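Local structure of transcription regulator AsnC/Lrp ligand binding domain-containing protein (2ZBC) at residues Ala4-Thr10 with Tyr38-Val44. The protein is a stand-alone RAM module protein of the Lrp/AsnC family that binds isoleucine and probably takes part in regulating amino-acid metabolism genes. Residues are numbered along the deposited sequence; the frame is centred on the assembly and turned at random.
Sequences AIVLINT and YDIVVKV. With ILE (isoleucine), chain J.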
loop_
_atom_site.group_PDB
_atom_site.type_symbol
_atom_site.label_atom_id
_atom_site.label_comp_id
_atom_site.label_asym_id
_atom_site.label_seq_id
_atom_site.Cartn_x
_atom_site.Cartn_y
_atom_site.Cartn_z
ATOM N N ALA A 4 -6.992 -13.239 17.027
ATOM C CA ALA A 4 -6.548 -12.382 16.007
ATOM C C ALA A 4 -5.561 -13.142 15.094
ATOM O O ALA A 4 -4.979 -14.154 15.485
ATOM C CB ALA A 4 -5.927 -11.161 16.607
ATOM N N ILE A 5 -5.416 -12.628 13.901
ATOM C CA ILE A 5 -4.397 -13.086 12.995
ATOM C C ILE A 5 -3.430 -11.957 12.806
ATOM O O ILE A 5 -3.878 -10.839 12.497
ATOM C CB ILE A 5 -5.038 -13.438 11.698
ATOM C CG1 ILE A 5 -6.028 -14.579 11.818
ATOM C CG2 ILE A 5 -3.971 -13.815 10.615
ATOM C CD1 ILE A 5 -5.449 -15.827 12.109
ATOM N N VAL A 6 -2.119 -12.209 13.033
ATOM C CA VAL A 6 -1.112 -11.181 12.960
ATOM C C VAL A 6 -0.186 -11.458 11.782
ATOM O O VAL A 6 0.361 -12.550 11.665
ATOM C CB VAL A 6 -0.282 -11.111 14.251
ATOM C CG1 VAL A 6 0.678 -9.974 14.204
ATOM C CG2 VAL A 6 -1.214 -10.934 15.488
ATOM N N LEU A 7 -0.049 -10.477 10.910
ATOM C CA LEU A 7 0.840 -10.575 9.755
ATOM C C LEU A 7 2.184 -9.906 10.147
ATOM O O LEU A 7 2.222 -8.730 10.566
ATOM C CB LEU A 7 0.238 -9.874 8.534
ATOM C CG LEU A 7 -1.197 -10.331 8.191
ATOM C CD1 LEU A 7 -1.827 -9.495 7.136
ATOM C CD2 LEU A 7 -1.156 -11.800 7.807
ATOM N N ILE A 8 3.272 -10.647 10.062
ATOM C CA ILE A 8 4.549 -10.140 10.574
ATOM C C ILE A 8 5.479 -9.930 9.396
ATOM O O ILE A 8 5.548 -10.793 8.526
ATOM C CB ILE A 8 5.124 -11.156 11.531
ATOM C CG1 ILE A 8 4.205 -11.330 12.759
ATOM C CG2 ILE A 8 6.447 -10.697 12.055
ATOM C CD1 ILE A 8 4.667 -12.456 13.637
ATOM N N ASN A 9 6.228 -8.826 9.392
ATOM C CA ASN A 9 7.356 -8.649 8.486
ATOM C C ASN A 9 8.553 -8.661 9.348
ATOM O O ASN A 9 8.585 -7.978 10.401
ATOM C CB ASN A 9 7.330 -7.338 7.662
ATOM C CG ASN A 9 6.404 -7.453 6.431
ATOM O OD1 ASN A 9 6.836 -7.724 5.252
ATOM N ND2 ASN A 9 5.138 -7.219 6.688
ATOM N N THR A 10 9.587 -9.361 8.883
ATOM C CA THR A 10 10.856 -9.433 9.636
ATOM C C THR A 10 11.937 -8.606 8.921
ATOM O O THR A 10 11.736 -8.194 7.794
ATOM C CB THR A 10 11.373 -10.873 9.738
ATOM O OG1 THR A 10 11.670 -11.418 8.445
ATOM C CG2 THR A 10 10.309 -11.788 10.302
ATOM N N TYR A 38 3.949 -10.114 3.133
ATOM C CA TYR A 38 4.224 -10.428 4.527
ATOM C C TYR A 38 5.044 -11.730 4.603
ATOM O O TYR A 38 5.130 -12.499 3.621
ATOM C CB TYR A 38 2.859 -10.600 5.317
ATOM C CG TYR A 38 1.918 -9.482 5.062
ATOM C CD1 TYR A 38 2.074 -8.265 5.691
ATOM C CD2 TYR A 38 0.864 -9.632 4.168
ATOM C CE1 TYR A 38 1.225 -7.265 5.430
ATOM C CE2 TYR A 38 0.012 -8.626 3.907
ATOM C CZ TYR A 38 0.204 -7.434 4.527
ATOM O OH TYR A 38 -0.654 -6.418 4.165
ATOM N N ASP A 39 5.698 -11.925 5.741
ATOM C CA ASP A 39 6.665 -12.951 5.915
ATOM C C ASP A 39 6.202 -14.063 6.809
ATOM O O ASP A 39 6.555 -15.232 6.537
ATOM C CB ASP A 39 7.871 -12.396 6.551
ATOM C CG ASP A 39 8.526 -11.309 5.667
ATOM O OD1 ASP A 39 8.366 -11.403 4.436
ATOM O OD2 ASP A 39 9.134 -10.350 6.177
ATOM N N ILE A 40 5.441 -13.723 7.852
ATOM C CA ILE A 40 4.871 -14.751 8.732
ATOM C C ILE A 40 3.434 -14.415 9.118
ATOM O O ILE A 40 3.077 -13.235 9.295
ATOM C CB ILE A 40 5.675 -14.794 10.037
ATOM C CG1 ILE A 40 7.150 -15.144 9.805
ATOM C CG2 ILE A 40 5.057 -15.692 11.073
ATOM C CD1 ILE A 40 8.007 -15.117 11.038
ATOM N N VAL A 41 2.614 -15.466 9.255
ATOM C CA VAL A 41 1.186 -15.328 9.611
ATOM C C VAL A 41 1.075 -16.106 10.893
ATOM O O VAL A 41 1.478 -17.234 10.940
ATOM C CB VAL A 41 0.228 -15.903 8.557
ATOM C CG1 VAL A 41 -1.204 -15.886 9.113
ATOM C CG2 VAL A 41 0.349 -15.250 7.254
ATOM N N VAL A 42 0.594 -15.493 11.954
ATOM C CA VAL A 42 0.316 -16.228 13.178
ATOM C C VAL A 42 -1.148 -16.096 13.545
ATOM O O VAL A 42 -1.768 -15.053 13.289
ATOM C CB VAL A 42 1.156 -15.746 14.395
ATOM C CG1 VAL A 42 2.621 -16.159 14.272
ATOM C CG2 VAL A 42 1.055 -14.346 14.618
ATOM N N LYS A 43 -1.719 -17.151 14.081
ATOM C CA LYS A 43 -2.999 -17.025 14.807
ATOM C C LYS A 43 -2.707 -16.905 16.285
ATOM O O LYS A 43 -1.951 -17.688 16.853
ATOM C CB LYS A 43 -3.894 -18.211 14.503
ATOM C CG LYS A 43 -5.367 -17.966 14.936
ATOM C CD LYS A 43 -6.256 -18.908 14.109
ATOM C CE LYS A 43 -7.279 -19.589 14.923
ATOM N NZ LYS A 43 -8.114 -18.681 15.634
ATOM N N VAL A 44 -3.277 -15.909 16.934
ATOM C CA VAL A 44 -3.029 -15.680 18.330
ATOM C C VAL A 44 -4.343 -15.870 19.034
ATOM O O VAL A 44 -5.317 -15.370 18.588
ATOM C CB VAL A 44 -2.556 -14.264 18.589
ATOM C CG1 VAL A 44 -2.495 -13.987 20.072
ATOM C CG2 VAL A 44 -1.236 -14.036 17.921
HETATM N N ILE J . 7.695 -12.958 2.269
HETATM C CA ILE J . 9.100 -13.023 1.744
HETATM C C ILE J . 9.153 -13.008 0.273
HETATM O O ILE J . 8.074 -13.187 -0.334
HETATM C CB ILE J . 9.888 -14.205 2.329
HETATM C CG1 ILE J . 9.485 -15.570 1.731
HETATM C CG2 ILE J . 9.825 -14.189 3.797
HETATM C CD1 ILE J . 10.399 -16.729 2.175
HETATM O OXT ILE J . 10.267 -12.740 -0.197
#
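With CG anti to the carbonyl carbon (chi1 -62°), the carboxylate of D39 swings beside its own backbone N and reaches T10. There D39 OD2 accepts a hydrogen bond from T10 N at 2.9 Å, through the lone pair turned away from OD1. D39 OD1 accepts a hydrogen bond from the amino N of the bound isoleucine at 2.8 Å. R61 of a third subunit forms a salt bridge to OD2, so the charge has mates on both oxygens. With an alanine here, T10 N-H and R61 of the third subunit would probably lose OD2, and the ligand's amino group would lose its OD1 bond.

Next to it, L7 lies against the ring of Y38. L7 CG is also anti to its carbonyl carbon (chi1 -53°), and CD1 sits over the ring centre, a CH-pi contact of 3.9 Å to the centroid. The Y38 hydroxyl is hydrogen-bonded to the Y38 hydroxyl of a second subunit.

The strands run antiparallel, and V6 pairs with V42 through both backbone N-H groups. On the face of V6, I8, I40 and V42, V42 CG2 packs 3.5 Å from V6 CB. Helix 15-22 covers I8, I40 and V42 here. On the other face, I5 CD1 rests on K43 CG at 3.5 Å, and L7 CD2 meets V41 CG2.

I8 O accepts hydrogen bonds from D39 N and I40 N, each at 3.0 Å. This is a classic beta bulge, at the isoleucine-pocket end of the two central strands in the antiparallel sheet of the Lrp/AsnC ligand-binding (RAM) domain.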